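Local coordinates for alpha-amylase (Eisenia fetida, PDB 6M4K), which probably catalyses the endohydrolysis of (1->4)-alpha-D-glucosidic linkages in starch-like polysaccharides, with calcium and chloride as cofactors, at residues Phe259-Asn264 and Ala330-Trp335; Gly266-Val269 and Gly274-Leu277; Phe298-Asp303 and Asn323-Ala328; Asn304-Gly309 and Tyr346-Asn351; Gly363-Gly368 and Gly380-Glu385. One frame throughout, in Å; residues are numbered along the deposited sequence.

Interaction 1: residues Phe259-Asn264 and Ala330-Trp335; sequences FKHGQN and AFELAW
Glu332 reaches from the last turn of helix 322-334 to His261 near the start of helix 259-270; within these segments the nearest CA atoms, those of His261 and Glu332, are 9.2 Å apart. With CG anti to the backbone N and the chain stretched out beyond it, the glutamate covers about half the distance and the imidazole the rest. Its CB is the first atom to come near, 4.1 Å from His261 NE2. CG then lies level with the imidazole at its edge, 3.7 Å from His261 NE2 and a little farther from CE1. CD keeps the same 3.7 Å from His261 NE2. At the tip, Glu332 OE1 accepts a hydrogen bond from His261 NE2 at 2.8 Å, bent to 148° at the hydrogen. The oxygen uses its anti lone pair and sits 19° out of the ring plane, while carboxylate and ring are almost coplanar, 13° apart. Both residues are buried, so this His-carboxylate bond gives the inward-facing acid a polar partner and may favour its charged form. A leucine in place of His261 would probably leave Glu332 OE1 without this donor in the buried layer between helices and strand. Phe283 meets the imidazole from outside the two segments. The glutamate chain itself runs over Val340 and Leu342 of strand 339-344 and against Ile299, which places the bond between the helical layer of the TIM barrel and its eighth strand.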
# COMPACT_ATOMS: atom_id res chain seq x y z
N PHE A 259 -9.28 -4.21 -1.16
CA PHE A 259 -8.77 -5.41 -0.52
C PHE A 259 -9.16 -6.69 -1.26
O PHE A 259 -8.52 -7.73 -1.06
CB PHE A 259 -9.22 -5.45 0.94
CG PHE A 259 -8.43 -4.55 1.84
CD1 PHE A 259 -8.75 -3.20 1.97
CD2 PHE A 259 -7.34 -5.05 2.54
CE1 PHE A 259 -8.00 -2.37 2.79
CE2 PHE A 259 -6.59 -4.23 3.37
CZ PHE A 259 -6.91 -2.89 3.49
N LYS A 260 -10.19 -6.65 -2.11
CA LYS A 260 -10.50 -7.85 -2.88
C LYS A 260 -9.38 -8.21 -3.84
O LYS A 260 -9.21 -9.38 -4.18
CB LYS A 260 -11.80 -7.67 -3.67
CG LYS A 260 -13.04 -7.50 -2.80
CD LYS A 260 -14.24 -7.04 -3.64
CE LYS A 260 -15.48 -6.83 -2.77
NZ LYS A 260 -16.60 -6.26 -3.58
N HIS A 261 -8.61 -7.22 -4.28
CA HIS A 261 -7.55 -7.45 -5.26
C HIS A 261 -6.50 -8.41 -4.73
O HIS A 261 -6.20 -9.44 -5.36
CB HIS A 261 -6.99 -6.07 -5.62
CG HIS A 261 -5.71 -6.06 -6.39
ND1 HIS A 261 -5.67 -5.82 -7.75
CD2 HIS A 261 -4.43 -6.15 -5.98
CE1 HIS A 261 -4.41 -5.79 -8.14
NE2 HIS A 261 -3.64 -5.99 -7.08
N GLY A 262 -5.94 -8.12 -3.55
CA GLY A 262 -4.94 -9.01 -2.99
C GLY A 262 -5.52 -10.33 -2.51
O GLY A 262 -4.84 -11.36 -2.54
N GLN A 263 -6.77 -10.32 -2.05
CA GLN A 263 -7.43 -11.57 -1.70
C GLN A 263 -7.53 -12.47 -2.92
O GLN A 263 -7.19 -13.66 -2.86
CB GLN A 263 -8.82 -11.28 -1.13
CG GLN A 263 -8.80 -10.76 0.30
CD GLN A 263 -8.62 -11.88 1.33
OE1 GLN A 263 -9.15 -12.98 1.17
NE2 GLN A 263 -7.86 -11.59 2.38
N ASN A 264 -8.00 -11.91 -4.04
CA ASN A 264 -8.20 -12.70 -5.25
C ASN A 264 -6.88 -13.16 -5.84
O ASN A 264 -6.72 -14.34 -6.18
CB ASN A 264 -9.03 -11.92 -6.28
CG ASN A 264 -10.51 -11.79 -5.87
OD1 ASN A 264 -11.17 -10.79 -6.18
ND2 ASN A 264 -11.02 -12.81 -5.21
N ALA A 330 4.35 -9.33 -9.91
CA ALA A 330 4.66 -9.14 -11.32
C ALA A 330 3.39 -9.05 -12.15
O ALA A 330 3.27 -8.19 -13.03
CB ALA A 330 5.53 -10.29 -11.83
N PHE A 331 2.43 -9.94 -11.90
CA PHE A 331 1.15 -9.83 -12.59
C PHE A 331 0.51 -8.47 -12.35
O PHE A 331 0.07 -7.80 -13.30
CB PHE A 331 0.19 -10.95 -12.17
CG PHE A 331 -1.16 -10.81 -12.82
CD1 PHE A 331 -1.35 -11.23 -14.13
CD2 PHE A 331 -2.20 -10.18 -12.16
CE1 PHE A 331 -2.57 -11.07 -14.75
CE2 PHE A 331 -3.42 -9.99 -12.80
CZ PHE A 331 -3.61 -10.45 -14.09
N GLU A 332 0.42 -8.05 -11.09
CA GLU A 332 -0.23 -6.78 -10.75
C GLU A 332 0.43 -5.61 -11.47
O GLU A 332 -0.26 -4.68 -11.92
CB GLU A 332 -0.18 -6.61 -9.24
CG GLU A 332 -0.40 -5.21 -8.73
CD GLU A 332 -0.07 -5.14 -7.26
OE1 GLU A 332 -1.01 -5.25 -6.47
OE2 GLU A 332 1.13 -5.01 -6.92
N LEU A 333 1.75 -5.63 -11.60
CA LEU A 333 2.49 -4.54 -12.22
C LEU A 333 2.38 -4.57 -13.74
O LEU A 333 2.44 -3.52 -14.38
CB LEU A 333 3.96 -4.60 -11.80
CG LEU A 333 4.22 -4.06 -10.39
CD1 LEU A 333 5.60 -4.47 -9.91
CD2 LEU A 333 4.08 -2.54 -10.36
N ALA A 334 2.26 -5.77 -14.32
CA ALA A 334 2.14 -5.88 -15.77
C ALA A 334 0.72 -5.62 -16.26
O ALA A 334 0.55 -5.28 -17.43
CB ALA A 334 2.55 -7.29 -16.21
N TRP A 335 -0.27 -5.80 -15.41
CA TRP A 335 -1.67 -5.61 -15.75
C TRP A 335 -1.98 -4.11 -15.78
O TRP A 335 -1.12 -3.26 -15.54
CB TRP A 335 -2.55 -6.33 -14.73
CG TRP A 335 -3.92 -6.77 -15.17
CD1 TRP A 335 -5.12 -6.40 -14.62
CD2 TRP A 335 -4.23 -7.72 -16.20
NE1 TRP A 335 -6.15 -7.05 -15.25
CE2 TRP A 335 -5.63 -7.87 -16.22
CE3 TRP A 335 -3.46 -8.46 -17.10
CZ2 TRP A 335 -6.27 -8.72 -17.11
CZ3 TRP A 335 -4.09 -9.31 -17.98
CH2 TRP A 335 -5.48 -9.43 -17.98

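Interaction 2: residues Gly266-Val269 and Gly274-Leu277; sequences GNVV and GQRL
Val268 is clasped by the returning chain, with one methyl for each of two partners. Its CG2 rests on the amide end of Gln275, 3.7 Å from OE1, while CG1 lies 3.7 Å from Leu277 CA and 3.9 Å from Leu277 CD1. Gln275 also lays its CB 3.7 Å from the carbonyl O of Asn267. Val269 adds a looser touch, CG2 to Leu277 CD1 at 4.4 Å. The second shell fixes the glutamine: its chain folds back at chi2 (-67°), and OE1 takes the backbone N of Arg276 at 3.1 Å on a lone pair in the carbonyl plane. Asn279 ND2 binds the same oxygen, so two donors grip it and the amide is held against the valine. Farther out, Gln415 side-chain atoms bond Gln275 O and Leu277 N, and Asn267 OD1 is bonded to Asn272 and Thr315. The contact thus brings the loop that follows helix 259-270 back across the side of that helix, on the way to strand 295-297, while Val269 packs on helix 322-334 next door.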
# COMPACT_ATOMS: atom_id res chain seq x y z
N GLY A 266 -4.04 -13.46 -4.31
CA GLY A 266 -3.46 -14.42 -3.38
C GLY A 266 -4.05 -15.81 -3.56
O GLY A 266 -3.32 -16.80 -3.70
N ASN A 267 -5.38 -15.90 -3.60
CA ASN A 267 -6.02 -17.19 -3.81
C ASN A 267 -5.62 -17.80 -5.15
O ASN A 267 -5.41 -19.02 -5.25
CB ASN A 267 -7.54 -17.04 -3.71
CG ASN A 267 -8.02 -17.01 -2.27
OD1 ASN A 267 -7.40 -17.62 -1.40
ND2 ASN A 267 -9.12 -16.32 -2.02
N VAL A 268 -5.53 -16.98 -6.21
CA VAL A 268 -5.22 -17.52 -7.53
C VAL A 268 -3.80 -18.06 -7.57
O VAL A 268 -3.57 -19.20 -8.00
CB VAL A 268 -5.47 -16.47 -8.63
CG1 VAL A 268 -4.88 -16.96 -9.95
CG2 VAL A 268 -6.97 -16.19 -8.78
N VAL A 269 -2.83 -17.27 -7.13
CA VAL A 269 -1.43 -17.70 -7.22
C VAL A 269 -1.17 -18.88 -6.30
O VAL A 269 -0.36 -19.76 -6.62
CB VAL A 269 -0.48 -16.51 -7.00
CG1 VAL A 269 0.97 -16.97 -6.93
CG2 VAL A 269 -0.65 -15.50 -8.12
N GLY A 274 -8.82 -24.93 -5.85
CA GLY A 274 -8.94 -25.16 -7.27
C GLY A 274 -8.87 -23.93 -8.16
O GLY A 274 -9.30 -23.99 -9.31
N GLN A 275 -8.33 -22.82 -7.66
CA GLN A 275 -8.17 -21.66 -8.52
C GLN A 275 -7.14 -21.92 -9.62
O GLN A 275 -6.26 -22.78 -9.49
CB GLN A 275 -7.74 -20.45 -7.69
CG GLN A 275 -8.89 -19.56 -7.25
CD GLN A 275 -9.55 -18.85 -8.43
OE1 GLN A 275 -9.18 -19.03 -9.58
NE2 GLN A 275 -10.55 -18.03 -8.12
N ARG A 276 -7.26 -21.16 -10.71
CA ARG A 276 -6.41 -21.30 -11.89
C ARG A 276 -5.93 -19.93 -12.36
O ARG A 276 -6.73 -19.00 -12.50
CB ARG A 276 -7.18 -21.96 -13.03
CG ARG A 276 -7.57 -23.39 -12.74
CD ARG A 276 -8.55 -23.89 -13.77
NE ARG A 276 -8.96 -25.25 -13.47
CZ ARG A 276 -10.03 -25.84 -14.01
NH1 ARG A 276 -10.79 -25.18 -14.88
NH2 ARG A 276 -10.33 -27.09 -13.68
N LEU A 277 -4.63 -19.84 -12.64
CA LEU A 277 -4.07 -18.60 -13.17
C LEU A 277 -4.79 -18.16 -14.43
O LEU A 277 -4.93 -16.95 -14.68
CB LEU A 277 -2.58 -18.81 -13.48
CG LEU A 277 -1.70 -17.57 -13.51
CD1 LEU A 277 -1.59 -16.94 -12.13
CD2 LEU A 277 -0.32 -17.93 -14.04

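Interaction 3: residues Phe298-Asp303 and Asn323-Ala328; sequences FIDNHD and NMYKIA. With SO4 (sulfate ion), chain F.
The striking feature here is a short hydrogen bond between two buried side chains: Tyr325 OH donates to Asp300 OD1 at 2.6 Å. It lies in the TIM barrel of the amylase, where the loop leaving strand 295-297, the seventh of the barrel, packs against the helix that follows it, 322-334. The carboxylate stands nearly upright against the phenol, planes 79° apart, and its OD1 comes to the ring edge, close to the ring plane. The hydroxyl meets that oxygen on its syn side, 27° out of the carboxylate plane. Asp300 points there because CG sits between the backbone N and the carbonyl carbon, and OD2 is bonded to Gln305 NE2, so both oxygens have a donor and the group is held from turning. One residue earlier, Ile299 splits its branches between two partners. CG2 touches Tyr325 CE1 at 3.7 Å, whereas CD1 runs to Ala328, 4.0 Å from its CB. Thus the tyrosine ring is flanked by an apolar branch and gripped at its hydroxyl. Met343 of strand 339-344 also packs on Asp300 and Tyr325. Away from this core, a sulfate ion, probably from the crystallisation liquor, sits near the start of the helix and takes backbone N-H groups on two of its oxygens: Asn323 N to O3 at 3.0 Å, and Met324 N to O1 at 2.9 Å, nearly straight at 168°.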
# COMPACT_ATOMS: atom_id res chain seq x y z
N PHE A 298 -2.86 -3.50 -4.19
CA PHE A 298 -1.67 -3.96 -3.48
C PHE A 298 -1.84 -5.44 -3.18
O PHE A 298 -2.96 -5.92 -2.99
CB PHE A 298 -1.45 -3.17 -2.16
CG PHE A 298 -2.68 -3.10 -1.30
CD1 PHE A 298 -3.67 -2.16 -1.56
CD2 PHE A 298 -2.89 -4.01 -0.27
CE1 PHE A 298 -4.84 -2.11 -0.81
CE2 PHE A 298 -4.06 -3.95 0.51
CZ PHE A 298 -5.03 -3.00 0.23
N ILE A 299 -0.71 -6.15 -3.12
CA ILE A 299 -0.76 -7.57 -2.78
C ILE A 299 -0.99 -7.77 -1.28
O ILE A 299 -1.81 -8.61 -0.87
CB ILE A 299 0.51 -8.29 -3.28
CG1 ILE A 299 0.61 -8.15 -4.81
CG2 ILE A 299 0.52 -9.77 -2.84
CD1 ILE A 299 -0.63 -8.61 -5.58
N ASP A 300 -0.26 -7.02 -0.45
CA ASP A 300 -0.42 -7.08 1.00
C ASP A 300 -0.22 -5.69 1.57
O ASP A 300 0.31 -4.80 0.91
CB ASP A 300 0.51 -8.13 1.67
CG ASP A 300 1.99 -7.78 1.60
OD1 ASP A 300 2.43 -7.09 0.64
OD2 ASP A 300 2.75 -8.23 2.50
N ASN A 301 -0.67 -5.51 2.81
CA ASN A 301 -0.39 -4.30 3.58
C ASN A 301 0.12 -4.69 4.97
O ASN A 301 0.29 -5.88 5.28
CB ASN A 301 -1.60 -3.34 3.61
CG ASN A 301 -2.69 -3.77 4.58
OD1 ASN A 301 -2.67 -4.89 5.10
ND2 ASN A 301 -3.65 -2.87 4.83
N HIS A 302 0.34 -3.69 5.81
CA HIS A 302 0.97 -3.95 7.10
C HIS A 302 0.06 -4.75 8.02
O HIS A 302 0.55 -5.50 8.88
CB HIS A 302 1.40 -2.62 7.74
CG HIS A 302 0.26 -1.72 8.10
ND1 HIS A 302 -0.33 -0.87 7.19
CD2 HIS A 302 -0.39 -1.54 9.27
CE1 HIS A 302 -1.31 -0.21 7.79
NE2 HIS A 302 -1.37 -0.60 9.05
N ASP A 303 -1.25 -4.62 7.86
CA ASP A 303 -2.21 -5.33 8.69
C ASP A 303 -2.36 -6.77 8.25
O ASP A 303 -2.27 -7.69 9.08
CB ASP A 303 -3.60 -4.71 8.58
CG ASP A 303 -3.75 -3.43 9.34
OD1 ASP A 303 -3.19 -3.32 10.46
OD2 ASP A 303 -4.47 -2.55 8.83
N ASN A 323 8.44 -16.50 -3.39
CA ASN A 323 8.33 -16.85 -4.81
C ASN A 323 6.94 -16.55 -5.35
O ASN A 323 6.80 -15.94 -6.41
CB ASN A 323 8.69 -18.33 -5.02
CG ASN A 323 9.03 -18.63 -6.46
OD1 ASN A 323 9.87 -17.96 -7.06
ND2 ASN A 323 8.38 -19.65 -7.02
N MET A 324 5.91 -16.97 -4.62
CA MET A 324 4.54 -16.67 -5.03
C MET A 324 4.26 -15.18 -4.97
O MET A 324 3.54 -14.64 -5.81
CB MET A 324 3.57 -17.42 -4.13
CG MET A 324 3.55 -18.92 -4.38
SD MET A 324 2.21 -19.73 -3.48
CE MET A 324 2.81 -19.58 -1.82
N TYR A 325 4.79 -14.50 -3.96
CA TYR A 325 4.60 -13.06 -3.83
C TYR A 325 5.15 -12.31 -5.03
O TYR A 325 4.53 -11.35 -5.51
CB TYR A 325 5.34 -12.62 -2.58
CG TYR A 325 5.15 -11.20 -2.10
CD1 TYR A 325 3.92 -10.75 -1.64
CD2 TYR A 325 6.23 -10.34 -2.02
CE1 TYR A 325 3.76 -9.46 -1.14
CE2 TYR A 325 6.08 -9.05 -1.53
CZ TYR A 325 4.85 -8.62 -1.10
OH TYR A 325 4.75 -7.35 -0.59
N LYS A 326 6.30 -12.73 -5.54
CA LYS A 326 6.85 -12.09 -6.72
C LYS A 326 5.99 -12.35 -7.95
O LYS A 326 5.86 -11.48 -8.82
CB LYS A 326 8.29 -12.56 -6.96
CG LYS A 326 9.28 -11.99 -5.97
CD LYS A 326 10.68 -12.49 -6.27
CE LYS A 326 10.86 -13.90 -5.76
NZ LYS A 326 12.27 -14.36 -5.97
N ILE A 327 5.43 -13.56 -8.06
CA ILE A 327 4.53 -13.85 -9.18
C ILE A 327 3.32 -12.93 -9.15
O ILE A 327 2.94 -12.32 -10.15
CB ILE A 327 4.12 -15.33 -9.18
CG1 ILE A 327 5.34 -16.21 -9.48
CG2 ILE A 327 3.02 -15.57 -10.21
CD1 ILE A 327 5.07 -17.69 -9.25
N ALA A 328 2.67 -12.84 -7.99
CA ALA A 328 1.48 -12.00 -7.85
C ALA A 328 1.81 -10.54 -8.12
O ALA A 328 1.04 -9.83 -8.78
CB ALA A 328 0.90 -12.16 -6.45
S SO4 F . 7.14 -19.69 -1.69
O1 SO4 F . 6.19 -18.82 -2.36
O2 SO4 F . 7.12 -20.99 -2.35
O3 SO4 F . 8.48 -19.09 -1.79
O4 SO4 F . 6.78 -19.83 -0.28

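Interaction 4: residues Asn304-Gly309 and Tyr346-Asn351; sequences NQRGHG and YNWPRN
Tyr346 opens the second segment and meets Arg306 first, the guanidinium NH2 coming within 3.5 Å of its CZ, with group and ring planes 59° apart. Tyr346 OH is hydrogen-bonded to Val362 O, and the backbone N of Tyr346 binds a water that also bonds Arg306 NH2 and Gln305 OE1. After Asn347, which faces the other way, Trp348 carries the main contact. Its indole receives the guanidinium flat, carried there by a chain extended from CG to NE, planes 22° apart, in a cation-pi stack with Arg306 CZ 4.1 Å from the centroid of the six-membered ring. Gln305 O comes to the indole edge, 3.5 Å from Trp348 CH2, and Asp357 takes NE1. On the opposite face of the indole lies Arg350 CB, and a second water links Arg350 NH1 to Gln305 O. Arg306 NH1 steadies the group, donating to Gln305 OE1 at 2.8 Å and to His302 O. A methionine at Arg306 would probably leave Trp348 without its cation and Gln305 OE1 and His302 O each short of a donor. The contact joins the loops that follow strands 295-297 and 339-344, the last two strands of the barrel.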
# COMPACT_ATOMS: atom_id res chain seq x y z
N ASN A 304 -2.63 -6.99 6.97
CA ASN A 304 -2.94 -8.34 6.54
C ASN A 304 -1.71 -9.22 6.34
O ASN A 304 -1.85 -10.44 6.34
CB ASN A 304 -3.95 -8.37 5.38
CG ASN A 304 -3.39 -7.83 4.07
OD1 ASN A 304 -2.18 -7.75 3.87
ND2 ASN A 304 -4.29 -7.52 3.13
N GLN A 305 -0.50 -8.64 6.26
CA GLN A 305 0.67 -9.51 6.33
C GLN A 305 0.88 -10.08 7.72
O GLN A 305 1.70 -10.99 7.89
CB GLN A 305 1.95 -8.81 5.82
CG GLN A 305 2.50 -7.73 6.74
CD GLN A 305 3.83 -7.11 6.30
OE1 GLN A 305 4.48 -6.44 7.12
NE2 GLN A 305 4.25 -7.32 5.05
N ARG A 306 0.16 -9.57 8.72
CA ARG A 306 0.15 -10.09 10.08
C ARG A 306 -1.06 -10.95 10.36
O ARG A 306 -1.35 -11.25 11.52
CB ARG A 306 0.23 -8.94 11.09
CG ARG A 306 1.61 -8.32 11.13
CD ARG A 306 1.71 -6.92 11.77
NE ARG A 306 3.13 -6.63 11.83
CZ ARG A 306 3.87 -6.26 10.80
NH1 ARG A 306 3.29 -5.97 9.63
NH2 ARG A 306 5.18 -6.13 10.92
N GLY A 307 -1.79 -11.36 9.31
CA GLY A 307 -2.88 -12.30 9.47
C GLY A 307 -4.21 -11.69 9.85
O GLY A 307 -5.13 -12.44 10.19
N HIS A 308 -4.33 -10.37 9.81
CA HIS A 308 -5.54 -9.70 10.26
C HIS A 308 -6.61 -9.56 9.18
O HIS A 308 -7.72 -9.11 9.48
CB HIS A 308 -5.20 -8.33 10.86
CG HIS A 308 -4.24 -8.41 12.01
ND1 HIS A 308 -3.44 -7.36 12.39
CD2 HIS A 308 -3.93 -9.43 12.85
CE1 HIS A 308 -2.70 -7.71 13.43
NE2 HIS A 308 -2.98 -8.97 13.72
N GLY A 309 -6.31 -9.91 7.93
CA GLY A 309 -7.32 -9.92 6.90
C GLY A 309 -8.10 -11.21 6.89
O GLY A 309 -7.81 -12.15 7.63
N TYR A 346 9.49 -5.00 7.32
CA TYR A 346 10.56 -5.49 8.16
C TYR A 346 10.24 -6.91 8.63
O TYR A 346 9.09 -7.33 8.68
CB TYR A 346 10.81 -4.55 9.35
CG TYR A 346 9.65 -4.34 10.31
CD1 TYR A 346 9.34 -5.30 11.27
CD2 TYR A 346 8.89 -3.16 10.29
CE1 TYR A 346 8.31 -5.11 12.17
CE2 TYR A 346 7.86 -2.96 11.19
CZ TYR A 346 7.57 -3.93 12.13
OH TYR A 346 6.56 -3.72 13.03
N ASN A 347 11.30 -7.63 8.99
CA ASN A 347 11.16 -8.98 9.51
C ASN A 347 10.80 -8.94 10.99
O ASN A 347 11.15 -8.02 11.72
CB ASN A 347 12.49 -9.72 9.33
CG ASN A 347 12.34 -11.23 9.31
OD1 ASN A 347 11.23 -11.76 9.36
ND2 ASN A 347 13.46 -11.93 9.21
N TRP A 348 10.07 -9.96 11.43
CA TRP A 348 9.73 -10.09 12.83
C TRP A 348 9.50 -11.57 13.10
O TRP A 348 9.35 -12.36 12.16
CB TRP A 348 8.49 -9.26 13.20
CG TRP A 348 7.16 -9.89 12.86
CD1 TRP A 348 6.34 -10.61 13.70
CD2 TRP A 348 6.49 -9.85 11.59
NE1 TRP A 348 5.21 -11.02 13.02
CE2 TRP A 348 5.28 -10.57 11.73
CE3 TRP A 348 6.79 -9.28 10.34
CZ2 TRP A 348 4.38 -10.73 10.68
CZ3 TRP A 348 5.88 -9.44 9.30
CH2 TRP A 348 4.70 -10.16 9.48
N PRO A 349 9.54 -12.00 14.41
CA PRO A 349 9.43 -13.45 14.68
C PRO A 349 8.00 -13.95 14.59
O PRO A 349 7.36 -14.34 15.58
CB PRO A 349 10.01 -13.56 16.10
CG PRO A 349 9.61 -12.26 16.73
CD PRO A 349 9.79 -11.23 15.64
N ARG A 350 7.45 -13.95 13.37
CA ARG A 350 6.10 -14.44 13.15
C ARG A 350 5.97 -15.85 13.72
O ARG A 350 6.81 -16.71 13.46
CB ARG A 350 5.78 -14.45 11.65
CG ARG A 350 4.31 -14.75 11.33
CD ARG A 350 4.05 -14.86 9.83
NE ARG A 350 4.58 -16.12 9.33
CZ ARG A 350 4.32 -16.62 8.13
NH1 ARG A 350 3.54 -15.96 7.28
NH2 ARG A 350 4.82 -17.80 7.78
N ASN A 351 4.90 -16.08 14.48
CA ASN A 351 4.79 -17.29 15.28
C ASN A 351 3.30 -17.67 15.35
O ASN A 351 2.59 -17.25 16.26
CB ASN A 351 5.37 -17.05 16.67
CG ASN A 351 5.41 -18.30 17.51
OD1 ASN A 351 6.08 -19.26 17.15
ND2 ASN A 351 4.70 -18.30 18.62
O HOH W 1 6.78 -5.72 8.49
O HOH W 2 2.96 -13.20 6.63

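Interaction 5: residues Gly363-Gly368 and Gly380-Glu385; sequences GPPTNG and GEWICE. With SO4 (sulfate ion), chain E.
Pro365 lies over the indole of Trp382, and the face of that indole carries much of the contact. Pro365 CG sits over one face, toward the rim, 3.6 Å from Trp382 CE2, while Pro365 CD makes a CH-pi contact, 3.9 Å from the centroid of the six-membered ring and 18° off its normal. Trp382 can offer this face because its CG lies anti to the carbonyl carbon (chi1 -61°), which brings the indole back toward the prolines. Pro364 adds CB, 4.3 Å from Trp382 CH2. Glu381 lies beside the CB-CG rim of the pyrrolidine: its chain runs extended, and OE1 ends 3.6 Å from Pro365 CB, fixed there by a salt bridge to Lys373. Farther along, Thr366 OG1 accepts from Gly368 N at 3.0 Å in an ST turn, and Asn367 ND2 bonds a sulfate ion, probably from the crystallisation liquor. Trp25 meets the indole edge-to-face. Both segments belong to the long loop between strand 356-357 and helix 389-401, where the disulfide Cys377-Cys384 ties the second of them.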
# COMPACT_ATOMS: atom_id res chain seq x y z
N GLY A 363 7.35 -4.38 16.85
CA GLY A 363 7.67 -3.20 16.09
C GLY A 363 8.88 -3.36 15.20
O GLY A 363 9.45 -4.46 15.06
N PRO A 364 9.31 -2.27 14.57
CA PRO A 364 10.40 -2.33 13.61
C PRO A 364 11.72 -2.67 14.28
O PRO A 364 11.83 -2.65 15.52
CB PRO A 364 10.43 -0.90 13.05
CG PRO A 364 9.88 -0.07 14.14
CD PRO A 364 8.80 -0.90 14.74
N PRO A 365 12.74 -2.99 13.48
CA PRO A 365 14.08 -3.25 14.02
C PRO A 365 14.52 -2.13 14.94
O PRO A 365 14.46 -0.94 14.61
CB PRO A 365 14.95 -3.33 12.76
CG PRO A 365 14.01 -3.87 11.70
CD PRO A 365 12.69 -3.18 12.01
N THR A 366 14.97 -2.51 16.13
CA THR A 366 15.19 -1.57 17.20
C THR A 366 16.34 -2.06 18.07
O THR A 366 16.58 -3.27 18.20
CB THR A 366 13.92 -1.41 18.06
OG1 THR A 366 14.13 -0.42 19.07
CG2 THR A 366 13.52 -2.73 18.72
N ASN A 367 17.08 -1.13 18.63
CA ASN A 367 18.03 -1.54 19.65
C ASN A 367 17.40 -1.57 21.03
O ASN A 367 18.05 -1.98 21.99
CB ASN A 367 19.28 -0.67 19.60
CG ASN A 367 20.09 -0.90 18.35
OD1 ASN A 367 20.15 -2.03 17.86
ND2 ASN A 367 20.68 0.15 17.81
N GLY A 368 16.14 -1.18 21.13
CA GLY A 368 15.46 -0.96 22.39
C GLY A 368 15.06 0.49 22.54
O GLY A 368 15.37 1.34 21.71
N GLY A 380 18.38 -9.27 6.79
CA GLY A 380 17.56 -10.12 7.62
C GLY A 380 16.58 -9.38 8.51
O GLY A 380 15.75 -10.02 9.16
N GLU A 381 16.69 -8.06 8.59
CA GLU A 381 15.77 -7.25 9.39
C GLU A 381 14.89 -6.36 8.54
O GLU A 381 13.69 -6.26 8.81
CB GLU A 381 16.55 -6.39 10.39
CG GLU A 381 17.46 -7.23 11.29
CD GLU A 381 18.34 -6.38 12.18
OE1 GLU A 381 17.79 -5.60 12.99
OE2 GLU A 381 19.58 -6.51 12.08
N TRP A 382 15.45 -5.69 7.53
CA TRP A 382 14.67 -4.90 6.58
C TRP A 382 14.53 -5.69 5.29
O TRP A 382 15.53 -6.08 4.68
CB TRP A 382 15.36 -3.56 6.34
CG TRP A 382 15.50 -2.75 7.58
CD1 TRP A 382 16.61 -2.69 8.42
CD2 TRP A 382 14.51 -1.89 8.18
NE1 TRP A 382 16.35 -1.84 9.47
CE2 TRP A 382 15.08 -1.33 9.34
CE3 TRP A 382 13.20 -1.53 7.83
CZ2 TRP A 382 14.39 -0.44 10.16
CZ3 TRP A 382 12.51 -0.64 8.64
CH2 TRP A 382 13.11 -0.10 9.79
N ILE A 383 13.28 -5.92 4.86
CA ILE A 383 13.03 -6.77 3.70
C ILE A 383 13.27 -6.02 2.40
O ILE A 383 13.82 -6.57 1.44
CB ILE A 383 11.60 -7.35 3.78
CG1 ILE A 383 11.38 -8.06 5.12
CG2 ILE A 383 11.32 -8.26 2.59
CD1 ILE A 383 12.38 -9.21 5.42
N CYS A 384 12.82 -4.76 2.33
CA CYS A 384 13.03 -3.88 1.17
C CYS A 384 12.53 -4.49 -0.14
O CYS A 384 13.25 -4.52 -1.14
CB CYS A 384 14.49 -3.46 1.04
SG CYS A 384 15.09 -2.49 2.43
N GLU A 385 11.28 -4.97 -0.13
CA GLU A 385 10.69 -5.56 -1.34
C GLU A 385 10.82 -4.64 -2.55
O GLU A 385 10.98 -5.11 -3.68
CB GLU A 385 9.20 -5.86 -1.11
CG GLU A 385 8.89 -6.97 -0.12
CD GLU A 385 8.64 -6.46 1.29
OE1 GLU A 385 9.41 -5.61 1.78
OE2 GLU A 385 7.66 -6.91 1.90
S SO4 E . 21.74 1.45 14.02
O1 SO4 E . 21.48 0.11 13.53
O2 SO4 E . 20.77 2.41 13.52
O3 SO4 E . 23.08 1.85 13.60
O4 SO4 E . 21.67 1.44 15.48

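How the interactions relate
Interactions 1 and 3 lie closest together, centres 8 Å apart, and share helix 322-334: Glu332 OE1 is 3.3 Å from Phe298 CA, and His261 CD2 is 3.3 Å from Phe298 O. Interaction 2 continues along the helix of interaction 1 and reaches interaction 3 through Val269, whose CG1 is 3.6 Å from Met324 O. Interaction 3 runs on into interaction 4, where Asp303 O packs 3.5 Å from His308 CB. Interactions 4 and 5 join through the backbone, Asn347 N to Glu381 O at 2.8 Å. The series runs from the barrel helices to the loops beyond its last strands, and all five contacts lie away from the calcium site.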